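Local structure of oxidoreductase (Ralstonia eutropha, 3HJ9) at residues P41-G44 / T45-L48; M167-N170 / A171-Y174; R190-L193 / A194-S198. The protein binds flavin mononucleotide and probably acts as an FMN-dependent oxidoreductase of the nitroreductase family. One frame throughout, in Å; residues are numbered along the deposited sequence.

Contact 1 (P41-G44 / T45-L48)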
ATOM      1  N   PRO A  41       3.412  15.972  10.510  1.00 18.37           N
ATOM      2  CA  PRO A  41       2.059  15.412  10.612  1.00 17.63           C
ATOM      3  C   PRO A  41       1.687  14.532   9.414  1.00 18.70           C
ATOM      4  O   PRO A  41       2.058  14.865   8.297  1.00 17.30           O
ATOM      5  CB  PRO A  41       1.171  16.653  10.615  1.00 17.44           C
ATOM      6  CG  PRO A  41       2.003  17.729  11.232  1.00 17.90           C
ATOM      7  CD  PRO A  41       3.420  17.429  10.782  1.00 17.63           C
ATOM      8  N   LEU A  42       0.995  13.411   9.663  1.00 19.80           N
ATOM      9  CA  LEU A  42       0.507  12.491   8.604  1.00 18.89           C
ATOM     10  C   LEU A  42      -0.151  13.252   7.465  1.00 18.01           C
ATOM     11  O   LEU A  42       0.158  12.979   6.308  1.00 19.40           O
ATOM     12  CB  LEU A  42      -0.556  11.487   9.149  1.00 17.95           C
ATOM     13  CG  LEU A  42      -1.241  10.577   8.104  1.00 17.37           C
ATOM     14  CD1 LEU A  42      -0.240   9.608   7.531  1.00 15.97           C
ATOM     15  CD2 LEU A  42      -2.453   9.861   8.667  1.00 16.53           C
HETATM   16  N   MSE A  43      -1.065  14.168   7.808  1.00 18.24           N
HETATM   17  CA  MSE A  43      -1.779  14.983   6.807  1.00 18.60           C
HETATM   18  C   MSE A  43      -0.773  15.714   5.910  1.00 18.19           C
HETATM   19  O   MSE A  43      -0.924  15.680   4.689  1.00 17.96           O
HETATM   20  CB  MSE A  43      -2.798  15.936   7.431  1.00 20.10           C
HETATM   21  CG  MSE A  43      -3.967  15.221   8.153  1.00 21.69           C
HETATM   22 SE   MSE A  43      -5.013  14.039   7.001  0.75 22.44          SE
HETATM   23  CE  MSE A  43      -6.161  15.341   6.079  1.00 21.63           C
ATOM     24  N   GLY A  44       0.280  16.300   6.498  1.00 16.63           N
ATOM     25  CA  GLY A  44       1.359  16.908   5.702  1.00 15.94           C
ATOM     26  C   GLY A  44       2.056  15.932   4.744  1.00 16.73           C
ATOM     27  O   GLY A  44       2.333  16.275   3.583  1.00 16.57           O
ATOM     28  N   THR A  45       2.336  14.716   5.220  1.00 16.31           N
ATOM     29  CA  THR A  45       3.004  13.731   4.401  1.00 16.31           C
ATOM     30  C   THR A  45       2.121  13.272   3.234  1.00 15.73           C
ATOM     31  O   THR A  45       2.647  13.016   2.157  1.00 12.93           O
ATOM     32  CB  THR A  45       3.544  12.522   5.178  1.00 17.04           C
ATOM     33  OG1 THR A  45       2.464  11.703   5.602  1.00 17.61           O
ATOM     34  CG2 THR A  45       4.433  12.947   6.368  1.00 17.75           C
ATOM     35  N   LEU A  46       0.808  13.172   3.448  1.00 15.47           N
ATOM     36  CA  LEU A  46      -0.135  12.817   2.358  1.00 16.44           C
ATOM     37  C   LEU A  46      -0.154  13.903   1.221  1.00 16.80           C
ATOM     38  O   LEU A  46      -0.222  13.571   0.021  1.00 15.94           O
ATOM     39  CB  LEU A  46      -1.546  12.598   2.922  1.00 15.66           C
ATOM     40  CG  LEU A  46      -1.688  11.320   3.763  1.00 15.81           C
ATOM     41  CD1 LEU A  46      -2.971  11.302   4.570  1.00 14.10           C
ATOM     42  CD2 LEU A  46      -1.592  10.063   2.880  1.00 15.41           C
ATOM     43  N   TRP A  47      -0.095  15.178   1.620  1.00 15.36           N
ATOM     44  CA  TRP A  47      -0.016  16.282   0.666  1.00 15.74           C
ATOM     45  C   TRP A  47       1.263  16.225  -0.183  1.00 15.87           C
ATOM     46  O   TRP A  47       1.205  16.533  -1.351  1.00 14.77           O
ATOM     47  CB  TRP A  47      -0.099  17.670   1.337  1.00 16.28           C
ATOM     48  CG  TRP A  47      -1.491  18.066   1.695  1.00 17.27           C
ATOM     49  CD1 TRP A  47      -2.048  18.095   2.941  1.00 17.72           C
ATOM     50  CD2 TRP A  47      -2.520  18.455   0.791  1.00 17.92           C
ATOM     51  NE1 TRP A  47      -3.358  18.494   2.873  1.00 17.90           N
ATOM     52  CE2 TRP A  47      -3.681  18.726   1.564  1.00 17.74           C
ATOM     53  CE3 TRP A  47      -2.577  18.625  -0.598  1.00 18.15           C
ATOM     54  CZ2 TRP A  47      -4.893  19.150   0.994  1.00 17.42           C
ATOM     55  CZ3 TRP A  47      -3.794  19.045  -1.171  1.00 17.84           C
ATOM     56  CH2 TRP A  47      -4.930  19.302  -0.370  1.00 17.80           C
ATOM     57  N   LEU A  48       2.382  15.821   0.423  1.00 14.95           N
ATOM     58  CA  LEU A  48       3.687  15.806  -0.234  1.00 16.56           C
ATOM     59  C   LEU A  48       4.074  14.457  -0.830  1.00 15.81           C
ATOM     60  O   LEU A  48       5.154  14.331  -1.429  1.00 16.39           O
ATOM     61  CB  LEU A  48       4.766  16.279   0.766  1.00 17.04           C
ATOM     62  CG  LEU A  48       4.650  17.690   1.341  1.00 17.10           C
ATOM     63  CD1 LEU A  48       5.670  17.957   2.484  1.00 16.25           C
ATOM     64  CD2 LEU A  48       4.805  18.703   0.218  1.00 17.62           C
TER

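Contact 2 (M167-N170 / A171-Y174)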
HETATM    1  N   MSE A 167       3.474  -1.454   2.463  1.00 16.93           N
HETATM    2  CA  MSE A 167       4.800  -1.252   3.042  1.00 18.54           C
HETATM    3  C   MSE A 167       5.562  -0.194   2.266  1.00 17.63           C
HETATM    4  O   MSE A 167       6.221   0.687   2.859  1.00 17.95           O
HETATM    5  CB  MSE A 167       5.589  -2.558   3.062  1.00 18.92           C
HETATM    6  CG  MSE A 167       4.923  -3.581   3.930  1.00 19.03           C
HETATM    7 SE   MSE A 167       5.572  -5.370   3.531  0.75 21.26          SE
HETATM    8  CE  MSE A 167       6.951  -5.517   4.835  1.00 21.51           C
ATOM      9  N   ALA A 168       5.444  -0.264   0.945  1.00 18.19           N
ATOM     10  CA  ALA A 168       6.043   0.769   0.061  1.00 18.99           C
ATOM     11  C   ALA A 168       5.354   2.116   0.326  1.00 19.34           C
ATOM     12  O   ALA A 168       6.004   3.157   0.208  1.00 20.41           O
ATOM     13  CB  ALA A 168       5.898   0.385  -1.415  1.00 16.74           C
ATOM     14  N   GLU A 169       4.053   2.112   0.703  1.00 20.44           N
ATOM     15  CA  GLU A 169       3.360   3.383   0.993  1.00 19.61           C
ATOM     16  C   GLU A 169       3.864   4.015   2.294  1.00 20.06           C
ATOM     17  O   GLU A 169       4.041   5.232   2.363  1.00 20.90           O
ATOM     18  CB  GLU A 169       1.835   3.218   1.003  1.00 19.88           C
ATOM     19  CG  GLU A 169       1.059   4.511   1.119  1.00 19.80           C
ATOM     20  CD  GLU A 169       1.266   5.491  -0.038  1.00 21.69           C
ATOM     21  OE1 GLU A 169       1.988   5.165  -1.012  1.00 21.36           O
ATOM     22  OE2 GLU A 169       0.679   6.607   0.032  1.00 22.58           O
ATOM     23  N   ASN A 170       4.082   3.193   3.328  1.00 18.48           N
ATOM     24  CA  ASN A 170       4.706   3.675   4.549  1.00 17.02           C
ATOM     25  C   ASN A 170       6.052   4.345   4.220  1.00 17.48           C
ATOM     26  O   ASN A 170       6.366   5.389   4.780  1.00 19.08           O
ATOM     27  CB  ASN A 170       4.965   2.547   5.558  1.00 14.66           C
ATOM     28  CG  ASN A 170       3.704   2.032   6.220  1.00 15.14           C
ATOM     29  OD1 ASN A 170       2.615   2.575   6.018  1.00 13.52           O
ATOM     30  ND2 ASN A 170       3.845   0.950   7.005  1.00 13.12           N
ATOM     31  N   ALA A 171       6.828   3.728   3.330  1.00 18.69           N
ATOM     32  CA  ALA A 171       8.167   4.262   2.918  1.00 18.75           C
ATOM     33  C   ALA A 171       8.045   5.599   2.189  1.00 17.84           C
ATOM     34  O   ALA A 171       8.854   6.526   2.421  1.00 21.23           O
ATOM     35  CB  ALA A 171       8.948   3.223   2.049  1.00 18.62           C
ATOM     36  N   TYR A 172       7.088   5.682   1.261  1.00 17.85           N
ATOM     37  CA  TYR A 172       6.764   6.957   0.573  1.00 17.41           C
ATOM     38  C   TYR A 172       6.469   8.107   1.519  1.00 15.95           C
ATOM     39  O   TYR A 172       7.023   9.199   1.373  1.00 16.77           O
ATOM     40  CB  TYR A 172       5.547   6.812  -0.337  1.00 18.33           C
ATOM     41  CG  TYR A 172       5.779   6.532  -1.793  1.00 17.90           C
ATOM     42  CD1 TYR A 172       6.353   7.493  -2.625  1.00 19.14           C
ATOM     43  CD2 TYR A 172       5.311   5.344  -2.380  1.00 18.49           C
ATOM     44  CE1 TYR A 172       6.499   7.245  -4.041  1.00 19.18           C
ATOM     45  CE2 TYR A 172       5.439   5.114  -3.766  1.00 17.19           C
ATOM     46  CZ  TYR A 172       6.022   6.038  -4.578  1.00 17.45           C
ATOM     47  OH  TYR A 172       6.111   5.758  -5.922  1.00 17.17           O
ATOM     48  N   LEU A 173       5.578   7.834   2.472  1.00 15.32           N
ATOM     49  CA  LEU A 173       5.155   8.797   3.486  1.00 15.62           C
ATOM     50  C   LEU A 173       6.332   9.196   4.389  1.00 15.67           C
ATOM     51  O   LEU A 173       6.522  10.402   4.665  1.00 16.58           O
ATOM     52  CB  LEU A 173       3.935   8.281   4.296  1.00 15.41           C
ATOM     53  CG  LEU A 173       2.626   8.141   3.484  1.00 15.65           C
ATOM     54  CD1 LEU A 173       1.535   7.395   4.259  1.00 14.97           C
ATOM     55  CD2 LEU A 173       2.110   9.505   2.956  1.00 14.08           C
ATOM     56  N   TYR A 174       7.152   8.212   4.786  1.00 16.48           N
ATOM     57  CA  TYR A 174       8.376   8.518   5.547  1.00 17.28           C
ATOM     58  C   TYR A 174       9.287   9.449   4.715  1.00 16.77           C
ATOM     59  O   TYR A 174       9.749  10.483   5.222  1.00 15.79           O
ATOM     60  CB  TYR A 174       9.122   7.262   6.050  1.00 17.41           C
ATOM     61  CG  TYR A 174      10.361   7.681   6.735  1.00 18.69           C
ATOM     62  CD1 TYR A 174      10.330   8.152   8.052  1.00 19.78           C
ATOM     63  CD2 TYR A 174      11.566   7.753   6.031  1.00 20.47           C
ATOM     64  CE1 TYR A 174      11.501   8.639   8.663  1.00 20.11           C
ATOM     65  CE2 TYR A 174      12.736   8.243   6.633  1.00 20.55           C
ATOM     66  CZ  TYR A 174      12.699   8.664   7.941  1.00 20.46           C
ATOM     67  OH  TYR A 174      13.860   9.155   8.491  1.00 21.43           O
TER

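Contact 3 (R190-L193 / A194-S198)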
ATOM      1  N   ARG A 190      11.515 -10.531 -12.645  1.00 14.60           N
ATOM      2  CA  ARG A 190      11.543 -11.164 -11.321  1.00 15.63           C
ATOM      3  C   ARG A 190      12.547 -12.309 -11.209  1.00 14.75           C
ATOM      4  O   ARG A 190      13.302 -12.370 -10.242  1.00 14.91           O
ATOM      5  CB  ARG A 190      10.138 -11.633 -10.893  1.00 15.67           C
ATOM      6  CG  ARG A 190       9.135 -10.534 -10.852  1.00 16.35           C
ATOM      7  CD  ARG A 190       7.819 -11.067 -10.434  1.00 16.83           C
ATOM      8  NE  ARG A 190       6.845 -10.016 -10.246  1.00 18.94           N
ATOM      9  CZ  ARG A 190       5.593 -10.211  -9.815  1.00 21.11           C
ATOM     10  NH1 ARG A 190       5.151 -11.433  -9.538  1.00 21.27           N
ATOM     11  NH2 ARG A 190       4.766  -9.174  -9.659  1.00 21.41           N
ATOM     12  N   ARG A 191      12.585 -13.175 -12.208  1.00 15.60           N
ATOM     13  CA  ARG A 191      13.531 -14.292 -12.196  1.00 17.94           C
ATOM     14  C   ARG A 191      15.007 -13.876 -12.277  1.00 17.20           C
ATOM     15  O   ARG A 191      15.866 -14.458 -11.579  1.00 16.01           O
ATOM     16  CB  ARG A 191      13.195 -15.302 -13.288  1.00 20.32           C
ATOM     17  CG  ARG A 191      11.868 -16.024 -13.046  1.00 22.80           C
ATOM     18  CD  ARG A 191      11.616 -16.953 -14.194  1.00 25.04           C
ATOM     19  NE  ARG A 191      12.662 -17.980 -14.279  1.00 26.75           N
ATOM     20  CZ  ARG A 191      12.996 -18.680 -15.360  1.00 26.67           C
ATOM     21  NH1 ARG A 191      12.394 -18.502 -16.547  1.00 27.52           N
ATOM     22  NH2 ARG A 191      13.972 -19.577 -15.250  1.00 27.97           N
ATOM     23  N   GLN A 192      15.294 -12.888 -13.123  1.00 16.18           N
ATOM     24  CA  GLN A 192      16.646 -12.355 -13.253  1.00 17.24           C
ATOM     25  C   GLN A 192      17.096 -11.693 -11.934  1.00 16.30           C
ATOM     26  O   GLN A 192      18.202 -11.937 -11.463  1.00 17.29           O
ATOM     27  CB  GLN A 192      16.677 -11.364 -14.392  1.00 18.22           C
ATOM     28  CG  GLN A 192      17.983 -10.703 -14.674  1.00 20.87           C
ATOM     29  CD  GLN A 192      17.870  -9.854 -15.909  1.00 21.93           C
ATOM     30  OE1 GLN A 192      17.966 -10.374 -17.021  1.00 24.39           O
ATOM     31  NE2 GLN A 192      17.653  -8.550 -15.733  1.00 21.70           N
ATOM     32  N   LEU A 193      16.236 -10.860 -11.366  1.00 16.54           N
ATOM     33  CA  LEU A 193      16.526 -10.186 -10.114  1.00 17.47           C
ATOM     34  C   LEU A 193      16.656 -11.205  -8.964  1.00 17.26           C
ATOM     35  O   LEU A 193      17.553 -11.062  -8.152  1.00 17.63           O
ATOM     36  CB  LEU A 193      15.490  -9.105  -9.772  1.00 17.98           C
ATOM     37  CG  LEU A 193      15.775  -8.225  -8.529  1.00 18.47           C
ATOM     38  CD1 LEU A 193      17.170  -7.568  -8.655  1.00 19.70           C
ATOM     39  CD2 LEU A 193      14.683  -7.170  -8.354  1.00 18.57           C
ATOM     40  N   ALA A 194      15.793 -12.224  -8.929  1.00 18.17           N
ATOM     41  CA  ALA A 194      15.846 -13.284  -7.896  1.00 19.52           C
ATOM     42  C   ALA A 194      17.219 -13.991  -7.938  1.00 19.67           C
ATOM     43  O   ALA A 194      17.836 -14.217  -6.905  1.00 19.87           O
ATOM     44  CB  ALA A 194      14.713 -14.287  -8.056  1.00 17.54           C
ATOM     45  N   GLU A 195      17.691 -14.295  -9.143  1.00 20.66           N
ATOM     46  CA  GLU A 195      19.028 -14.887  -9.363  1.00 21.17           C
ATOM     47  C   GLU A 195      20.158 -13.967  -8.849  1.00 18.44           C
ATOM     48  O   GLU A 195      21.062 -14.427  -8.149  1.00 15.58           O
ATOM     49  CB  GLU A 195      19.219 -15.209 -10.861  1.00 24.21           C
ATOM     50  CG  GLU A 195      20.656 -15.468 -11.352  1.00 28.00           C
ATOM     51  CD  GLU A 195      21.322 -16.629 -10.677  1.00 31.32           C
ATOM     52  OE1 GLU A 195      20.588 -17.519 -10.183  1.00 34.71           O
ATOM     53  OE2 GLU A 195      22.584 -16.695 -10.680  1.00 34.25           O
ATOM     54  N   HIS A 196      20.112 -12.685  -9.200  1.00 17.10           N
ATOM     55  CA  HIS A 196      21.130 -11.722  -8.736  1.00 18.29           C
ATOM     56  C   HIS A 196      21.152 -11.605  -7.226  1.00 17.70           C
ATOM     57  O   HIS A 196      22.229 -11.507  -6.638  1.00 18.14           O
ATOM     58  CB  HIS A 196      20.976 -10.335  -9.378  1.00 18.92           C
ATOM     59  CG  HIS A 196      21.268 -10.323 -10.846  1.00 20.27           C
ATOM     60  ND1 HIS A 196      22.397 -10.890 -11.377  1.00 21.85           N
ATOM     61  CD2 HIS A 196      20.587  -9.795 -11.888  1.00 21.61           C
ATOM     62  CE1 HIS A 196      22.393 -10.733 -12.690  1.00 22.76           C
ATOM     63  NE2 HIS A 196      21.308 -10.063 -13.023  1.00 22.00           N
HETATM   64  N   MSE A 197      19.970 -11.682  -6.611  1.00 16.63           N
HETATM   65  CA  MSE A 197      19.811 -11.597  -5.173  1.00 16.92           C
HETATM   66  C   MSE A 197      20.091 -12.904  -4.387  1.00 16.92           C
HETATM   67  O   MSE A 197      20.024 -12.865  -3.151  1.00 15.35           O
HETATM   68  CB  MSE A 197      18.398 -11.098  -4.834  1.00 16.70           C
HETATM   69  CG  MSE A 197      18.133  -9.660  -5.278  1.00 16.84           C
HETATM   70 SE   MSE A 197      16.259  -9.254  -4.982  0.75 17.10          SE
HETATM   71  CE  MSE A 197      16.230  -9.077  -3.044  1.00 16.56           C
ATOM     72  N   SER A 198      20.369 -14.022  -5.094  1.00 15.89           N
ATOM     73  CA  SER A 198      20.624 -15.353  -4.498  1.00 16.21           C
ATOM     74  C   SER A 198      19.426 -15.800  -3.615  1.00 16.67           C
ATOM     75  O   SER A 198      19.611 -16.364  -2.543  1.00 15.10           O
ATOM     76  CB  SER A 198      21.944 -15.355  -3.710  1.00 17.47           C
ATOM     77  OG  SER A 198      23.055 -14.870  -4.508  1.00 19.25           O
TER

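Contact 1 (P41-G44 / T45-L48)
Thr-45, which rests on helix 156-177, bonds back to Leu-42 in the first turn of the short helix 42-48. Its hydroxyl folds onto the helix: OG1 lies 2.7 Å from the backbone O of Leu-42 and donates to it, approaching at a C=O...OG1 angle of 124°. The same oxygen takes the N-H of Leu-46 at 2.9 Å from a much straighter direction, so two donors grip one carbonyl. Placing OG1 between the backbone N and the carbonyl carbon (chi1 72°) is what brings it there, and CG2 is turned to the O of Pro-41, the N-cap residue. The tight part continues through Leu-46, whose CD1 packs 4.0 Å from Leu-42 CG and 4.2 Å from the selenium of Met-43. Leu-173 covers Thr-45 and Leu-46 from within the chain, while Leu-42 meets its own counterpart in the second subunit. The indole CD1 of Trp-47 comes within 3.2 Å of the O of Met-43, and the second subunit holds the ring, Arg-36 O accepting from NE1 and Trp-70 meeting it. Packing within the helix is looser at exposed Leu-48, which approaches just the O of Gly-44, 3.5 Å from its CG, its side chain lying on Ala-176 and Met-40. The threonine hydroxyl is thus satisfied inside the first turn, which lets a polar residue sit buried among leucines beside the dimer interface.

Contact 2 (M167-N170 / A171-Y174)
This is a local contact over two buried turns of the long helix 156-177, where Glu-169 meets Tyr-172 three residues on, on a side of the helix that faces the flavin site and the second subunit. Four i to i+4 backbone bonds carry the turns, among them Tyr-172 N to Ala-168 O at 2.9 Å and Leu-173 N to Glu-169 O at 3.0 Å, the latter nearly straight with an N-H...O angle of 169°. Glu-169 starts away from the following turn, but a bend at chi2 (62°) curls its carboxylate back. OE1 then lies 3.6 Å from CD2 of Tyr-172, the two side chains crossing at about a right angle with carboxylate and ring planes 52° apart. The ring also passes close to the backbone, CD2 being 3.5 Å from the O of Ala-168. Leu-173 lays its CG 3.4 Å from the O of Glu-169. The far end of the tyrosine is held from outside: OH bonds to Ser-51 OG and Val-184 N, and Arg-49 makes a cation-pi contact with the ring. Ser-51 and Arg-49 bind FMN, so Tyr-172, whose side chain itself comes to about 4 Å from the bound FMN between nearest atoms, probably helps position them. Asn-170 ND2 bonds to the O of Ala-71 and Tyr-174 OH to Glu-67, tying the helix to helix 62-73, while a weak bond joins Glu-169 OE2 to Asn-170 ND2 of the second subunit. With its carboxylate beside the ring that Arg-49 also meets, Glu-169 probably adds negative potential that favours the arginine's position at the FMN site.

Contact 3 (R190-L193 / A194-S198)
The last turn of the short helix 190-196 runs into a Schellman motif, and Leu-193 and Met-197 pack together just where the helix closes. CG of Leu-193 lies 3.7 Å from the selenium of Met-197, the two side chains meeting at a slant. Met-197 keeps CG beside its backbone N (chi1 -66°), which carries the start of its chain past the O of Leu-193, 3.2 Å from CG, and a bend at chi3 turns the methyl end. That carbonyl also accepts the N-H of Met-197 at 2.9 Å. Both residues look inward, Leu-193 onto Pro-205 and Met-197 onto Val-140 and Val-142 of the sheet. On a neighbouring side Gln-192 and His-196 run alongside each other, CG of the glutamine 3.8 Å from NE2 of the histidine, amide and imidazole planes 51° apart. The ring's CD2 also comes within 3.2 Å of the O of Gln-192. At the start of the helix, Arg-190 forms salt bridges to Glu-157 and Glu-204. Ser-198 is the first residue to leave helical angles; its positive phi, with two bonds back into the last turn, one of them Ser-198 N to Glu-195 O at 3.2 Å, makes the C-terminal Schellman motif.

Each contact is local to one helix, so none encloses a loop, and the three follow in series along the chain without nesting or crossing. Contact 1 comes first, in helix 42-48, immediately ahead of the FMN-binding residues from Arg-49 onward. Contact 2 lies much later in helix 156-177, yet the two touch in space, Thr-45 and Leu-46 packing on Leu-173, and both face the second subunit. Strand 181-185 then leads to contact 3 in helix 190-196, across the centre of the chain, about 35 Å from contact 1 and 24 Å from contact 2 between centres. There the helix covers strands 137-144 and 203-212.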